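Long-range contact in cellulose 1,4-beta-cellobiosidase (Thermobifida fusca, PDB 4JJJ), which probably hydrolyses cellulose chains to release cellobiose, this piece being the glycoside hydrolase family 48 catalytic module of a longer secreted cellulase: residues N111-V123 and G202-A214. The protein carries 1 engineered substitution. Residues are numbered along the deposited sequence; the frame is centred on the assembly and turned at random.
With BGC (beta-D-glucopyranose), chain D; BGC (beta-D-glucopyranose), chain B; BGC (beta-D-glucopyranose), chain C.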
loop_
_atom_site.group_PDB
_atom_site.type_symbol
_atom_site.label_atom_id
_atom_site.label_comp_id
_atom_site.label_asym_id
_atom_site.label_seq_id
_atom_site.Cartn_x
_atom_site.Cartn_y
_atom_site.Cartn_z
ATOM N N ASN A 111 18.073 12.266 5.140
ATOM C CA ASN A 111 18.028 12.406 3.710
ATOM C C ASN A 111 18.852 11.290 3.080
ATOM O O ASN A 111 19.526 10.499 3.749
ATOM C CB ASN A 111 18.486 13.812 3.277
ATOM C CG ASN A 111 17.890 14.298 1.997
ATOM O OD1 ASN A 111 17.204 13.535 1.265
ATOM N ND2 ASN A 111 18.053 15.602 1.679
ATOM N N ALA A 112 18.668 11.118 1.769
ATOM C CA ALA A 112 19.267 10.036 0.989
ATOM C C ALA A 112 20.812 9.998 1.053
ATOM O O ALA A 112 21.414 8.909 1.019
ATOM C CB ALA A 112 18.814 10.179 -0.475
ATOM N N ASP A 113 21.376 11.180 1.248
ATOM C CA ASP A 113 22.841 11.308 1.448
ATOM C C ASP A 113 23.366 10.705 2.720
ATOM O O ASP A 113 24.601 10.541 2.897
ATOM C CB ASP A 113 23.309 12.762 1.310
ATOM C CG ASP A 113 22.740 13.678 2.317
ATOM O OD1 ASP A 113 21.762 13.380 3.005
ATOM O OD2 ASP A 113 23.333 14.759 2.465
ATOM N N GLY A 114 22.485 10.290 3.636
ATOM C CA GLY A 114 22.926 9.502 4.785
ATOM C C GLY A 114 23.203 8.027 4.608
ATOM O O GLY A 114 23.623 7.291 5.530
ATOM N N TYR A 115 22.945 7.535 3.381
ATOM C CA TYR A 115 23.028 6.153 3.068
ATOM C C TYR A 115 24.277 5.940 2.227
ATOM O O TYR A 115 24.563 6.767 1.321
ATOM C CB TYR A 115 21.716 5.736 2.288
ATOM C CG TYR A 115 20.536 5.735 3.230
ATOM C CD1 TYR A 115 19.815 6.893 3.443
ATOM C CD2 TYR A 115 20.205 4.588 3.892
ATOM C CE1 TYR A 115 18.780 6.861 4.355
ATOM C CE2 TYR A 115 19.175 4.547 4.787
ATOM C CZ TYR A 115 18.461 5.702 4.983
ATOM O OH TYR A 115 17.348 5.725 5.909
ATOM N N PRO A 116 24.949 4.822 2.405
ATOM C CA PRO A 116 24.592 3.711 3.224
ATOM C C PRO A 116 24.713 3.949 4.720
ATOM O O PRO A 116 25.576 4.709 5.173
ATOM C CB PRO A 116 25.546 2.596 2.752
ATOM C CG PRO A 116 26.788 3.390 2.376
ATOM C CD PRO A 116 26.182 4.527 1.622
ATOM N N SER A 117 23.698 3.434 5.452
ATOM C CA SER A 117 23.547 3.625 6.890
ATOM C C SER A 117 24.112 2.418 7.622
ATOM O O SER A 117 23.983 1.284 7.210
ATOM C CB SER A 117 22.060 3.753 7.201
ATOM O OG SER A 117 21.921 4.230 8.519
ATOM N N PRO A 118 24.870 2.674 8.733
ATOM C CA PRO A 118 25.565 1.572 9.409
ATOM C C PRO A 118 24.740 0.730 10.381
ATOM O O PRO A 118 23.766 1.190 11.010
ATOM C CB PRO A 118 26.644 2.341 10.231
ATOM C CG PRO A 118 25.958 3.646 10.576
ATOM C CD PRO A 118 25.029 3.957 9.393
ATOM N N LEU A 119 25.155 -0.489 10.515
ATOM C CA LEU A 119 24.717 -1.327 11.608
ATOM C C LEU A 119 25.186 -0.807 12.948
ATOM O O LEU A 119 26.345 -0.374 13.064
ATOM C CB LEU A 119 25.247 -2.730 11.448
ATOM C CG LEU A 119 24.657 -3.667 10.410
ATOM C CD1 LEU A 119 24.813 -3.256 8.965
ATOM C CD2 LEU A 119 25.381 -4.992 10.614
ATOM N N MET A 120 24.302 -0.863 13.945
ATOM C CA MET A 120 24.614 -0.453 15.333
ATOM C C MET A 120 24.265 -1.577 16.303
ATOM O O MET A 120 23.125 -1.848 16.639
ATOM C CB MET A 120 23.926 0.851 15.704
ATOM C CG MET A 120 24.357 2.022 14.849
ATOM S SD MET A 120 23.598 3.570 15.286
ATOM C CE MET A 120 24.452 4.666 14.148
ATOM N N ASN A 121 25.260 -2.319 16.713
ATOM C CA ASN A 121 25.003 -3.409 17.656
ATOM C C ASN A 121 24.675 -3.019 19.096
ATOM O O ASN A 121 24.170 -3.912 19.860
ATOM C CB ASN A 121 26.233 -4.342 17.745
ATOM C CG ASN A 121 26.481 -5.058 16.456
ATOM O OD1 ASN A 121 25.545 -5.520 15.810
ATOM N ND2 ASN A 121 27.729 -5.105 16.035
ATOM N N ASN A 122 24.909 -1.783 19.470
ATOM C CA ASN A 122 24.611 -1.298 20.862
ATOM C C ASN A 122 23.153 -0.928 21.055
ATOM O O ASN A 122 22.759 -0.588 22.155
ATOM C CB ASN A 122 25.512 -0.117 21.272
ATOM C CG ASN A 122 25.298 1.142 20.442
ATOM O OD1 ASN A 122 24.672 1.147 19.390
ATOM N ND2 ASN A 122 25.833 2.237 20.932
ATOM N N VAL A 123 22.335 -0.992 19.983
ATOM C CA VAL A 123 20.932 -0.649 20.113
ATOM C C VAL A 123 20.157 -1.933 20.346
ATOM O O VAL A 123 20.240 -2.837 19.549
ATOM C CB VAL A 123 20.456 0.081 18.874
ATOM C CG1 VAL A 123 18.949 0.129 18.865
ATOM C CG2 VAL A 123 21.042 1.470 18.788
ATOM N N GLY A 202 26.717 -5.742 -5.716
ATOM C CA GLY A 202 25.329 -5.557 -6.262
ATOM C C GLY A 202 24.924 -4.134 -5.938
ATOM O O GLY A 202 25.599 -3.080 -6.154
ATOM N N TYR A 203 23.714 -4.019 -5.346
ATOM C CA TYR A 203 23.233 -2.733 -4.948
ATOM C C TYR A 203 23.306 -2.530 -3.421
ATOM O O TYR A 203 22.935 -1.496 -2.926
ATOM C CB TYR A 203 21.747 -2.594 -5.361
ATOM C CG TYR A 203 21.554 -2.520 -6.892
ATOM C CD1 TYR A 203 21.658 -3.665 -7.663
ATOM C CD2 TYR A 203 21.222 -1.297 -7.509
ATOM C CE1 TYR A 203 21.482 -3.592 -9.015
ATOM C CE2 TYR A 203 21.057 -1.209 -8.872
ATOM C CZ TYR A 203 21.172 -2.382 -9.613
ATOM O OH TYR A 203 20.944 -2.355 -11.015
ATOM N N LEU A 204 23.842 -3.546 -2.691
ATOM C CA LEU A 204 23.609 -3.600 -1.253
ATOM C C LEU A 204 24.256 -2.390 -0.564
ATOM O O LEU A 204 23.681 -1.827 0.432
ATOM C CB LEU A 204 24.193 -4.858 -0.662
ATOM C CG LEU A 204 23.671 -6.133 -1.175
ATOM C CD1 LEU A 204 24.375 -7.309 -0.543
ATOM C CD2 LEU A 204 22.131 -6.214 -0.946
ATOM N N ASP A 205 25.447 -1.991 -1.022
ATOM C CA ASP A 205 26.154 -0.962 -0.386
ATOM C C ASP A 205 25.816 0.424 -0.784
ATOM O O ASP A 205 26.521 1.377 -0.371
ATOM C CB ASP A 205 27.710 -1.207 -0.456
ATOM C CG ASP A 205 28.245 -1.382 -1.897
ATOM O OD1 ASP A 205 27.460 -1.297 -2.844
ATOM O OD2 ASP A 205 29.513 -1.452 -2.066
ATOM N N LEU A 206 24.684 0.630 -1.518
ATOM C CA LEU A 206 24.109 1.954 -1.644
ATOM C C LEU A 206 23.319 2.259 -0.339
ATOM O O LEU A 206 23.021 3.369 -0.044
ATOM C CB LEU A 206 23.094 1.900 -2.813
ATOM C CG LEU A 206 23.690 1.794 -4.214
ATOM C CD1 LEU A 206 22.638 1.409 -5.257
ATOM C CD2 LEU A 206 24.284 3.086 -4.614
ATOM N N PHE A 207 22.902 1.183 0.329
ATOM C CA PHE A 207 21.880 1.214 1.344
ATOM C C PHE A 207 22.349 0.925 2.747
ATOM O O PHE A 207 21.943 1.631 3.653
ATOM C CB PHE A 207 20.687 0.348 0.938
ATOM C CG PHE A 207 20.196 0.636 -0.459
ATOM C CD1 PHE A 207 19.849 1.897 -0.839
ATOM C CD2 PHE A 207 20.064 -0.381 -1.412
ATOM C CE1 PHE A 207 19.383 2.186 -2.114
ATOM C CE2 PHE A 207 19.620 -0.133 -2.681
ATOM C CZ PHE A 207 19.234 1.148 -3.018
ATOM N N THR A 208 23.144 -0.111 2.935
ATOM C CA THR A 208 23.614 -0.574 4.259
ATOM C C THR A 208 25.138 -0.526 4.255
ATOM O O THR A 208 25.737 -0.937 3.274
ATOM C CB THR A 208 23.111 -1.952 4.445
ATOM O OG1 THR A 208 21.663 -1.948 4.407
ATOM C CG2 THR A 208 23.482 -2.535 5.786
ATOM N N ASP A 209 25.692 -0.002 5.335
ATOM C CA ASP A 209 27.158 0.127 5.527
ATOM C C ASP A 209 27.554 -1.007 6.439
ATOM O O ASP A 209 27.227 -1.032 7.623
ATOM C CB ASP A 209 27.454 1.479 6.119
ATOM C CG ASP A 209 28.942 1.785 6.222
ATOM O OD1 ASP A 209 29.716 0.965 5.726
ATOM O OD2 ASP A 209 29.230 2.879 6.783
ATOM N N ASP A 210 28.204 -2.026 5.864
ATOM C CA ASP A 210 28.596 -3.197 6.584
ATOM C C ASP A 210 30.010 -3.484 6.137
ATOM O O ASP A 210 30.425 -3.095 5.052
ATOM C CB ASP A 210 27.657 -4.342 6.266
ATOM C CG ASP A 210 27.709 -5.455 7.284
ATOM O OD1 ASP A 210 28.702 -5.566 8.063
ATOM O OD2 ASP A 210 26.732 -6.243 7.276
ATOM N N GLN A 211 30.745 -4.165 7.002
ATOM C CA GLN A 211 32.140 -4.448 6.714
ATOM C C GLN A 211 32.279 -5.553 5.678
ATOM O O GLN A 211 33.279 -5.638 5.006
ATOM C CB GLN A 211 32.945 -4.763 7.990
ATOM C CG GLN A 211 34.280 -4.001 7.957
ATOM C CD GLN A 211 35.354 -4.616 8.850
ATOM O OE1 GLN A 211 35.795 -5.750 8.626
ATOM N NE2 GLN A 211 35.793 -3.863 9.868
ATOM N N ASN A 212 31.265 -6.411 5.602
ATOM C CA ASN A 212 31.245 -7.551 4.698
ATOM C C ASN A 212 29.927 -7.441 3.909
ATOM O O ASN A 212 28.947 -6.910 4.519
ATOM C CB ASN A 212 31.220 -8.860 5.512
ATOM C CG ASN A 212 32.501 -9.109 6.307
ATOM O OD1 ASN A 212 33.595 -9.226 5.746
ATOM N ND2 ASN A 212 32.357 -9.205 7.623
ATOM N N TYR A 213 29.889 -7.830 2.614
ATOM C CA TYR A 213 28.584 -7.940 1.888
ATOM C C TYR A 213 28.373 -9.340 1.372
ATOM O O TYR A 213 29.243 -10.001 0.774
ATOM C CB TYR A 213 28.432 -6.913 0.723
ATOM C CG TYR A 213 28.404 -5.526 1.249
ATOM C CD1 TYR A 213 27.216 -4.975 1.763
ATOM C CD2 TYR A 213 29.503 -4.754 1.314
ATOM C CE1 TYR A 213 27.176 -3.696 2.301
ATOM C CE2 TYR A 213 29.509 -3.470 1.874
ATOM C CZ TYR A 213 28.302 -2.913 2.342
ATOM O OH TYR A 213 28.256 -1.659 2.849
ATOM N N ALA A 214 27.185 -9.875 1.600
ATOM C CA ALA A 214 26.910 -11.186 1.150
ATOM C C ALA A 214 25.716 -11.167 0.179
ATOM O O ALA A 214 24.811 -10.355 0.372
ATOM C CB ALA A 214 26.584 -12.098 2.357
HETATM C C2 BGC D . 20.658 -8.117 9.329
HETATM C C3 BGC D . 22.069 -8.495 9.831
HETATM C C4 BGC D . 23.042 -8.557 8.644
HETATM C C5 BGC D . 22.949 -7.272 7.780
HETATM C C6 BGC D . 23.859 -7.129 6.557
HETATM C C1 BGC D . 20.721 -6.877 8.476
HETATM O O2 BGC D . 19.876 -7.956 10.463
HETATM O O3 BGC D . 22.032 -9.805 10.467
HETATM O O4 BGC D . 24.420 -8.423 9.206
HETATM O O5 BGC D . 21.552 -7.172 7.325
HETATM O O6 BGC D . 24.385 -5.818 6.334
HETATM C C2 BGC B . 26.548 -9.294 9.285
HETATM C C3 BGC B . 27.432 -10.498 9.607
HETATM C C4 BGC B . 26.800 -11.309 10.752
HETATM C C5 BGC B . 25.337 -11.669 10.429
HETATM C C6 BGC B . 24.758 -12.612 11.469
HETATM C C1 BGC B . 25.038 -9.687 9.206
HETATM O O2 BGC B . 27.042 -8.767 8.054
HETATM O O3 BGC B . 28.764 -9.974 9.975
HETATM O O4 BGC B . 27.633 -12.457 11.011
HETATM O O5 BGC B . 24.630 -10.359 10.461
HETATM O O6 BGC B . 24.549 -11.697 12.515
HETATM C C2 BGC C . 18.597 -4.046 5.421
HETATM C C3 BGC C . 19.169 -5.354 5.953
HETATM C C4 BGC C . 19.064 -5.388 7.500
HETATM C C5 BGC C . 17.614 -5.111 7.905
HETATM C C6 BGC C . 17.461 -4.965 9.457
HETATM C C1 BGC C . 17.150 -3.915 5.892
HETATM O O2 BGC C . 18.636 -4.131 4.010
HETATM O O3 BGC C . 20.555 -5.415 5.543
HETATM O O4 BGC C . 19.369 -6.691 7.999
HETATM O O5 BGC C . 17.207 -3.866 7.326
HETATM O O6 BGC C . 18.150 -3.823 9.964
HETATM O O HOH W 1 23.030 5.972 -1.076
HETATM O O HOH W 2 27.696 4.968 7.248
HETATM O O HOH W 3 28.357 -1.052 10.064
#
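Ser117 sits between two backbone hydrogen bonds to 202-214: its N donates to Phe207 O (3.1 Å) and its O accepts from Asp209 N (2.8 Å). These pair strands 117-118 and 208-209 as a two-stranded parallel sheet, and one water links Pro116 O to Asp209 OD2 across it. Beside them Pro116, after a cis peptide bond, lays CG against Asp205 O at 3.4 Å, and the Tyr115 ring brings its CD2 edge to Phe207 O, nearly in the ring plane. Leu119 CD1 meets Thr208 CG2 at 3.5 Å, the two side chains crossing at an oblique angle. Thr208 OG1 lies beside the backbone N (chi1 -61°), which leaves CG2 anti to it and facing O6 of the chain D glucose. Next to them Asp210 OD2 accepts from two sugar hydroxyls, O6 of the glucose of chain D at 2.6 Å and O2 of the glucose of chain B at 2.7 Å. A lysine in its place would probably leave both hydroxyls without their shared acceptor. One shell out, Tyr213 OH donates to Thr208 O on an in-plane lone pair and accepts from Asp210 N, fixing the strand end beside the sugars. Ser117 OG bonds to Pro107 O and Gln109 NE2, Tyr115 OH to Gln109 N. The pairing places Thr208, and probably helps to place Leu119 and Asp210, at the glycan pocket, where a single carboxylate oxygen holding two linked glucoses probably fixes how they are turned toward each other.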